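Local coordinates for protein GTN Reductase (Agrobacterium tumefaciens, PDB 5N6G) that probably reduces activated carbon-carbon double bonds as an FMN-dependent ene-reductase of the Old Yellow Enzyme family, at residues A[63-68]-A[97-102]; A[177-182]-A[229-234]. All blocks are in the same frame, centred on the assembly; numbering follows the deposited sequence.

Contact 1. Residues A[63-68]-A[97-102]; sequences QGYADV and QIWHVG. With FMN (flavin mononucleotide), chain B; 8OZ (2-Phenylacrylic acid), chain C.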
loop_
_atom_site.group_PDB
_atom_site.type_symbol
_atom_site.label_atom_id
_atom_site.label_comp_id
_atom_site.label_asym_id
_atom_site.label_seq_id
_atom_site.Cartn_x
_atom_site.Cartn_y
_atom_site.Cartn_z
ATOM N N GLN A 63 -2.346 -12.164 -6.008
ATOM C CA GLN A 63 -2.502 -11.337 -7.206
ATOM C C GLN A 63 -3.969 -11.122 -7.541
ATOM O O GLN A 63 -4.749 -12.075 -7.570
ATOM C CB GLN A 63 -1.861 -11.992 -8.432
ATOM C CG GLN A 63 -0.360 -11.952 -8.444
ATOM C CD GLN A 63 0.203 -10.672 -9.018
ATOM O OE1 GLN A 63 -0.480 -9.639 -9.117
ATOM N NE2 GLN A 63 1.492 -10.721 -9.364
ATOM N N GLY A 64 -4.304 -9.887 -7.917
ATOM C CA GLY A 64 -5.646 -9.561 -8.360
ATOM C C GLY A 64 -5.758 -8.857 -9.693
ATOM O O GLY A 64 -6.870 -8.695 -10.201
ATOM N N TYR A 65 -4.618 -8.434 -10.268
ATOM C CA TYR A 65 -4.578 -7.715 -11.541
ATOM C C TYR A 65 -3.422 -8.251 -12.362
ATOM O O TYR A 65 -2.411 -8.709 -11.824
ATOM C CB TYR A 65 -4.389 -6.191 -11.363
ATOM C CG TYR A 65 -5.370 -5.600 -10.388
ATOM C CD1 TYR A 65 -5.129 -5.661 -9.038
ATOM C CD2 TYR A 65 -6.570 -5.062 -10.808
ATOM C CE1 TYR A 65 -6.007 -5.162 -8.131
ATOM C CE2 TYR A 65 -7.475 -4.569 -9.890
ATOM C CZ TYR A 65 -7.177 -4.614 -8.554
ATOM O OH TYR A 65 -8.068 -4.133 -7.616
ATOM N N ALA A 66 -3.555 -8.117 -13.680
ATOM C CA ALA A 66 -2.512 -8.586 -14.576
ATOM C C ALA A 66 -1.316 -7.636 -14.616
ATOM O O ALA A 66 -1.425 -6.424 -14.391
ATOM C CB ALA A 66 -3.060 -8.740 -15.991
ATOM N N ASP A 67 -0.154 -8.218 -14.915
ATOM C CA ASP A 67 1.085 -7.490 -15.176
ATOM C C ASP A 67 1.542 -6.681 -13.965
ATOM O O ASP A 67 2.118 -5.598 -14.114
ATOM C CB ASP A 67 0.944 -6.596 -16.420
ATOM C CG ASP A 67 0.785 -7.408 -17.712
ATOM O OD1 ASP A 67 1.029 -8.626 -17.713
ATOM O OD2 ASP A 67 0.385 -6.828 -18.732
ATOM N N VAL A 68 1.288 -7.211 -12.771
ATOM C CA VAL A 68 1.718 -6.613 -11.514
ATOM C C VAL A 68 2.965 -7.342 -11.032
ATOM O O VAL A 68 2.967 -8.587 -11.006
ATOM C CB VAL A 68 0.607 -6.705 -10.460
ATOM C CG1 VAL A 68 1.111 -6.399 -9.076
ATOM C CG2 VAL A 68 -0.540 -5.789 -10.838
ATOM N N GLN A 97 5.560 -2.370 -0.988
ATOM C CA GLN A 97 4.198 -2.489 -0.466
ATOM C C GLN A 97 3.745 -3.929 -0.678
ATOM O O GLN A 97 3.249 -4.277 -1.748
ATOM C CB GLN A 97 3.229 -1.510 -1.128
ATOM C CG GLN A 97 1.898 -1.567 -0.380
ATOM C CD GLN A 97 0.749 -0.814 -1.003
ATOM O OE1 GLN A 97 0.405 -0.994 -2.174
ATOM N NE2 GLN A 97 0.094 -0.012 -0.191
ATOM N N ILE A 98 3.879 -4.759 0.347
ATOM C CA ILE A 98 3.618 -6.186 0.180
ATOM C C ILE A 98 2.118 -6.434 0.321
ATOM O O ILE A 98 1.461 -5.940 1.248
ATOM C CB ILE A 98 4.471 -7.029 1.149
ATOM C CG1 ILE A 98 4.194 -6.718 2.624
ATOM C CG2 ILE A 98 5.976 -6.849 0.784
ATOM C CD1 ILE A 98 4.997 -7.658 3.580
ATOM N N TRP A 99 1.567 -7.188 -0.618
ATOM C CA TRP A 99 0.153 -7.129 -0.942
ATOM C C TRP A 99 -0.467 -8.520 -1.004
ATOM O O TRP A 99 0.151 -9.464 -1.484
ATOM C CB TRP A 99 0.021 -6.466 -2.284
ATOM C CG TRP A 99 -1.314 -5.985 -2.734
ATOM C CD1 TRP A 99 -2.439 -5.767 -1.988
ATOM C CD2 TRP A 99 -1.625 -5.581 -4.067
ATOM N NE1 TRP A 99 -3.436 -5.253 -2.792
ATOM C CE2 TRP A 99 -2.964 -5.133 -4.074
ATOM C CE3 TRP A 99 -0.894 -5.559 -5.259
ATOM C CZ2 TRP A 99 -3.571 -4.655 -5.222
ATOM C CZ3 TRP A 99 -1.487 -5.097 -6.394
ATOM C CH2 TRP A 99 -2.823 -4.660 -6.382
ATOM N N HIS A 100 -1.694 -8.631 -0.523
ATOM C CA HIS A 100 -2.561 -9.761 -0.819
ATOM C C HIS A 100 -3.941 -9.185 -1.075
ATOM O O HIS A 100 -4.513 -8.508 -0.213
ATOM C CB HIS A 100 -2.600 -10.797 0.325
ATOM C CG HIS A 100 -3.202 -12.100 -0.067
ATOM N ND1 HIS A 100 -4.461 -12.217 -0.614
ATOM C CD2 HIS A 100 -2.706 -13.358 0.014
ATOM C CE1 HIS A 100 -4.702 -13.490 -0.878
ATOM N NE2 HIS A 100 -3.658 -14.204 -0.494
ATOM N N VAL A 101 -4.477 -9.453 -2.255
ATOM C CA VAL A 101 -5.751 -8.862 -2.657
ATOM C C VAL A 101 -6.980 -9.536 -2.073
ATOM O O VAL A 101 -8.077 -8.965 -2.164
ATOM C CB VAL A 101 -5.952 -8.885 -4.179
ATOM C CG1 VAL A 101 -4.863 -8.071 -4.838
ATOM C CG2 VAL A 101 -5.975 -10.307 -4.723
ATOM N N GLY A 102 -6.845 -10.725 -1.504
ATOM C CA GLY A 102 -8.022 -11.456 -1.062
ATOM C C GLY A 102 -9.036 -11.643 -2.167
ATOM O O GLY A 102 -8.724 -12.129 -3.257
HETATM N N1 FMN B . -2.891 2.614 -3.238
HETATM C C2 FMN B . -2.218 1.554 -2.681
HETATM O O2 FMN B . -2.189 1.369 -1.444
HETATM N N3 FMN B . -1.528 0.686 -3.499
HETATM C C4 FMN B . -1.473 0.745 -4.879
HETATM O O4 FMN B . -0.788 -0.056 -5.515
HETATM C C4A FMN B . -2.211 1.845 -5.459
HETATM N N5 FMN B . -2.182 1.992 -6.760
HETATM C C5A FMN B . -2.755 3.136 -7.288
HETATM C C6 FMN B . -2.632 3.366 -8.654
HETATM C C7 FMN B . -3.086 4.549 -9.220
HETATM C C7M FMN B . -2.901 4.765 -10.701
HETATM C C8 FMN B . -3.685 5.524 -8.415
HETATM C C8M FMN B . -4.130 6.843 -8.984
HETATM C C9 FMN B . -3.833 5.291 -7.049
HETATM C C9A FMN B . -3.362 4.106 -6.483
HETATM N N10 FMN B . -3.393 3.891 -5.089
HETATM C C10 FMN B . -2.853 2.757 -4.548
HETATM C "C1'" FMN B . -3.847 4.989 -4.223
HETATM C "C2'" FMN B . -2.753 6.035 -4.053
HETATM O "O2'" FMN B . -1.637 5.488 -3.340
HETATM C "C3'" FMN B . -3.231 7.293 -3.328
HETATM O "O3'" FMN B . -3.790 6.934 -2.066
HETATM C "C4'" FMN B . -4.274 8.090 -4.109
HETATM O "O4'" FMN B . -3.806 8.354 -5.433
HETATM C "C5'" FMN B . -4.662 9.377 -3.403
HETATM O "O5'" FMN B . -3.521 10.251 -3.288
HETATM P P FMN B . -3.270 11.562 -4.213
HETATM O O1P FMN B . -4.431 12.488 -3.924
HETATM O O2P FMN B . -3.314 11.058 -5.646
HETATM O O3P FMN B . -1.945 12.074 -3.781
HETATM C C4 8OZ C . -5.647 1.136 -8.569
HETATM C C5 8OZ C . -5.735 0.099 -9.469
HETATM C C6 8OZ C . -5.465 -1.187 -9.056
HETATM C C7 8OZ C . -5.089 -1.437 -7.749
HETATM C C8 8OZ C . -5.146 0.015 -4.304
HETATM C C 8OZ C . -3.445 -1.471 -5.262
HETATM O O 8OZ C . -4.668 -0.045 -3.196
HETATM C C1 8OZ C . -4.464 -0.648 -5.463
HETATM C C2 8OZ C . -4.979 -0.395 -6.837
HETATM C C3 8OZ C . -5.277 0.898 -7.258
HETATM O O1 8OZ C . -6.277 0.631 -4.549
#

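Contact 2. Residues A[177-182]-A[229-234]; sequences IHAANG and IRLSPV. With FMN (flavin mononucleotide), chain B; 8OZ (2-Phenylacrylic acid), chain C.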
loop_
_atom_site.group_PDB
_atom_site.type_symbol
_atom_site.label_atom_id
_atom_site.label_comp_id
_atom_site.label_asym_id
_atom_site.label_seq_id
_atom_site.Cartn_x
_atom_site.Cartn_y
_atom_site.Cartn_z
ATOM N N ILE A 177 3.129 -2.886 4.804
ATOM C CA ILE A 177 2.064 -3.877 4.698
ATOM C C ILE A 177 0.828 -3.190 4.132
ATOM O O ILE A 177 0.333 -2.213 4.696
ATOM C CB ILE A 177 1.769 -4.507 6.066
ATOM C CG1 ILE A 177 2.948 -5.332 6.561
ATOM C CG2 ILE A 177 0.548 -5.375 5.983
ATOM C CD1 ILE A 177 2.942 -5.561 8.079
ATOM N N HIS A 178 0.309 -3.697 3.015
ATOM C CA HIS A 178 -0.932 -3.163 2.452
ATOM C C HIS A 178 -2.116 -3.647 3.274
ATOM O O HIS A 178 -2.582 -4.780 3.113
ATOM C CB HIS A 178 -1.095 -3.579 1.002
ATOM C CG HIS A 178 -2.070 -2.742 0.242
ATOM N ND1 HIS A 178 -3.095 -2.047 0.847
ATOM C CD2 HIS A 178 -2.164 -2.472 -1.083
ATOM C CE1 HIS A 178 -3.764 -1.365 -0.067
ATOM N NE2 HIS A 178 -3.229 -1.617 -1.249
ATOM N N ALA A 179 -2.641 -2.785 4.141
ATOM C CA ALA A 179 -3.792 -3.138 4.960
ATOM C C ALA A 179 -4.929 -2.170 4.697
ATOM O O ALA A 179 -5.721 -1.849 5.595
ATOM C CB ALA A 179 -3.433 -3.160 6.440
ATOM N N ALA A 180 -5.038 -1.733 3.447
ATOM C CA ALA A 180 -5.910 -0.661 3.037
ATOM C C ALA A 180 -6.747 -1.089 1.823
ATOM O O ALA A 180 -6.643 -2.211 1.322
ATOM C CB ALA A 180 -5.091 0.610 2.727
ATOM N N ASN A 181 -7.629 -0.190 1.423
ATOM C CA ASN A 181 -8.362 -0.208 0.155
ATOM C C ASN A 181 -9.072 -1.526 -0.143
ATOM O O ASN A 181 -9.186 -1.933 -1.297
ATOM C CB ASN A 181 -7.440 0.173 -0.992
ATOM C CG ASN A 181 -6.869 1.556 -0.807
ATOM O OD1 ASN A 181 -7.499 2.415 -0.188
ATOM N ND2 ASN A 181 -5.690 1.785 -1.331
ATOM N N GLY A 182 -9.670 -2.125 0.881
ATOM C CA GLY A 182 -10.552 -3.267 0.646
ATOM C C GLY A 182 -9.880 -4.576 0.299
ATOM O O GLY A 182 -10.570 -5.481 -0.170
ATOM N N ILE A 229 2.898 0.157 7.755
ATOM C CA ILE A 229 1.584 -0.357 7.375
ATOM C C ILE A 229 0.770 0.786 6.802
ATOM O O ILE A 229 0.850 1.917 7.285
ATOM C CB ILE A 229 0.868 -1.003 8.582
ATOM C CG1 ILE A 229 -0.446 -1.670 8.178
ATOM C CG2 ILE A 229 0.700 0.009 9.720
ATOM C CD1 ILE A 229 -0.937 -2.679 9.202
ATOM N N ARG A 230 -0.055 0.484 5.808
ATOM C CA ARG A 230 -0.986 1.455 5.247
ATOM C C ARG A 230 -2.411 1.119 5.677
ATOM O O ARG A 230 -2.852 -0.023 5.530
ATOM C CB ARG A 230 -0.896 1.485 3.718
ATOM C CG ARG A 230 -1.636 2.679 3.140
ATOM C CD ARG A 230 -1.443 2.852 1.663
ATOM N NE ARG A 230 -1.381 4.269 1.326
ATOM C CZ ARG A 230 -1.798 4.814 0.188
ATOM N NH1 ARG A 230 -2.395 4.093 -0.729
ATOM N NH2 ARG A 230 -1.619 6.109 -0.009
ATOM N N LEU A 231 -3.152 2.126 6.127
ATOM C CA LEU A 231 -4.511 1.979 6.632
ATOM C C LEU A 231 -5.411 3.004 5.956
ATOM O O LEU A 231 -4.963 4.091 5.588
ATOM C CB LEU A 231 -4.573 2.181 8.165
ATOM C CG LEU A 231 -3.677 1.257 8.976
ATOM C CD1 LEU A 231 -3.622 1.778 10.433
ATOM C CD2 LEU A 231 -4.209 -0.170 8.871
ATOM N N SER A 232 -6.693 2.676 5.814
ATOM C CA SER A 232 -7.640 3.541 5.116
ATOM C C SER A 232 -9.003 3.372 5.785
ATOM O O SER A 232 -9.850 2.582 5.333
ATOM C CB SER A 232 -7.701 3.217 3.618
ATOM O OG SER A 232 -7.947 1.828 3.391
ATOM N N PRO A 233 -9.245 4.100 6.883
ATOM C CA PRO A 233 -10.407 3.796 7.745
ATOM C C PRO A 233 -11.772 3.895 7.081
ATOM O O PRO A 233 -12.686 3.167 7.490
ATOM C CB PRO A 233 -10.275 4.836 8.871
ATOM C CG PRO A 233 -8.829 5.149 8.937
ATOM C CD PRO A 233 -8.292 5.013 7.539
ATOM N N VAL A 234 -11.982 4.777 6.106
ATOM C CA VAL A 234 -13.332 5.009 5.608
ATOM C C VAL A 234 -13.489 4.735 4.129
ATOM O O VAL A 234 -14.572 4.955 3.589
ATOM C CB VAL A 234 -13.813 6.445 5.915
ATOM C CG1 VAL A 234 -13.807 6.714 7.411
ATOM C CG2 VAL A 234 -12.970 7.475 5.203
HETATM N N1 FMN B . -2.891 2.614 -3.238
HETATM C C2 FMN B . -2.218 1.554 -2.681
HETATM O O2 FMN B . -2.189 1.369 -1.444
HETATM N N3 FMN B . -1.528 0.686 -3.499
HETATM C C4 FMN B . -1.473 0.745 -4.879
HETATM O O4 FMN B . -0.788 -0.056 -5.515
HETATM C C4A FMN B . -2.211 1.845 -5.459
HETATM N N5 FMN B . -2.182 1.992 -6.760
HETATM C C5A FMN B . -2.755 3.136 -7.288
HETATM C C6 FMN B . -2.632 3.366 -8.654
HETATM C C7 FMN B . -3.086 4.549 -9.220
HETATM C C7M FMN B . -2.901 4.765 -10.701
HETATM C C8 FMN B . -3.685 5.524 -8.415
HETATM C C8M FMN B . -4.130 6.843 -8.984
HETATM C C9 FMN B . -3.833 5.291 -7.049
HETATM C C9A FMN B . -3.362 4.106 -6.483
HETATM N N10 FMN B . -3.393 3.891 -5.089
HETATM C C10 FMN B . -2.853 2.757 -4.548
HETATM C "C1'" FMN B . -3.847 4.989 -4.223
HETATM C "C2'" FMN B . -2.753 6.035 -4.053
HETATM O "O2'" FMN B . -1.637 5.488 -3.340
HETATM C "C3'" FMN B . -3.231 7.293 -3.328
HETATM O "O3'" FMN B . -3.790 6.934 -2.066
HETATM C "C4'" FMN B . -4.274 8.090 -4.109
HETATM O "O4'" FMN B . -3.806 8.354 -5.433
HETATM C "C5'" FMN B . -4.662 9.377 -3.403
HETATM O "O5'" FMN B . -3.521 10.251 -3.288
HETATM P P FMN B . -3.270 11.562 -4.213
HETATM O O1P FMN B . -4.431 12.488 -3.924
HETATM O O2P FMN B . -3.314 11.058 -5.646
HETATM O O3P FMN B . -1.945 12.074 -3.781
HETATM C C4 8OZ C . -5.647 1.136 -8.569
HETATM C C5 8OZ C . -5.735 0.099 -9.469
HETATM C C6 8OZ C . -5.465 -1.187 -9.056
HETATM C C7 8OZ C . -5.089 -1.437 -7.749
HETATM C C8 8OZ C . -5.146 0.015 -4.304
HETATM C C 8OZ C . -3.445 -1.471 -5.262
HETATM O O 8OZ C . -4.668 -0.045 -3.196
HETATM C C1 8OZ C . -4.464 -0.648 -5.463
HETATM C C2 8OZ C . -4.979 -0.395 -6.837
HETATM C C3 8OZ C . -5.277 0.898 -7.258
HETATM O O1 8OZ C . -6.277 0.631 -4.549
HETATM O O HOH W 1 -7.500 -0.050 6.385
#

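Contact 1. Residues A[63-68]-A[97-102]
Tyr65 and Trp99 meet rim to rim, neither ring lying over the other, with planes tilted by only 17° and centroids (the six-membered ring for Trp99) 5.9 Å apart. The closest atoms are Tyr65 CD1 and Trp99 CH2 at 3.7 Å. Over one face of the phenol comes the rim of the ligand's phenyl group, with C6 of 2-phenylacrylic acid 3.9 Å above the ring plane and offset toward its rim. The indole has Val101 CG1 over one face, also near the rim, and Val68 CG1 at its edge, close to the plane, 4.0 Å from Trp99 CZ3. With Trp99 CG anti to the backbone N (chi1 -166°), the six-membered ring is carried out to the bound acid, where Trp99 CZ2 comes within 3.2 Å of the ligand's methylene carbon C. Both rings line the same side of the acid, across it from the flavin, Tyr65 by the phenyl group and Trp99 by the alkene end. Val101 does the rest of the joining: its CG1 packs on Gly64 N at 3.6 Å, while CG2 rests on the carbonyl group of Gln63. Within 63-68, Gln63 NE2 donates to Val68 O from above the carbonyl plane and is also bonded to Tyr72, which ties the two ends of this bend together. The Tyr65 hydroxyl pairs with that of Tyr183. At the start of the other segment, the extended Gln97 side chain reads the pyrimidine edge of the flavin, accepting from FMN N3 through OE1 and donating to FMN O2 through NE2. The loop that follows barrel strand 50-57 is therefore folded against the end of strand 94-99, with Pro57 touching Val68 and Trp99, while helix 150-169 packs on Ile98 and His100.

Contact 2. Residues A[177-182]-A[229-234]
Two neighbouring parallel strands of a TIM barrel, 174-178 and 227-231, pair here and then run on into loops that line the flavin site. Arg230 N donates to Ile177 O at 2.9 Å in a nearly straight bond, whereas the return bond from Ala179 N to Arg230 O is weak. Ile177 and Ile229 turn to the sheet face covered by helix 204-222; His178 and Arg230 occupy the other face, toward the cofactor. Ala179 CB packs on Ile229 CD1 and Leu231 CD2, and a water bridges Ala179 O to Ser232 N. Ser232 OG accepts from Asn181 N at 2.8 Å and also bonds Glu186. Arg230 CG is anti to the backbone N (chi1 -168°), and the chain bends further out to bring the guanidinium to the flavin: NH1 bonds FMN O2 at 2.8 Å, and NH2 bonds the ribityl oxygen O3'. Asn181 OD1 bonds Thr271 OG1, which would help set the amide so that ND2 faces the ligand. One carboxylate oxygen of 2-phenylacrylic acid, O, is gripped twice, by His178 NE2 at 2.9 Å and by Asn181 ND2 at 2.8 Å with an N-H...O angle of 161°.

How the contacts relate
Contacts 1 and 2, with centres about 14 Å apart, share neighbouring barrel strands: Ile98 O and His178 N, 3.1 Å apart, probably form a hydrogen bond between 94-99 and 174-178. The rings of Trp99 and His178 stack, so the side chain beside the alkene in contact 1 lies directly against one that binds the carboxyl group in contact 2. Flavin recognition is likewise divided. Gln97 and Arg230 both bind FMN O2, and Gln97 NE2 packs 3.7 Å from Arg230 CD. Gln97 also touches His178, its OE1 lying 3.2 Å from His178 CD2. Contact 1 thus covers the ligand on the side away from the flavin, while contact 2 takes hold of its carboxyl group.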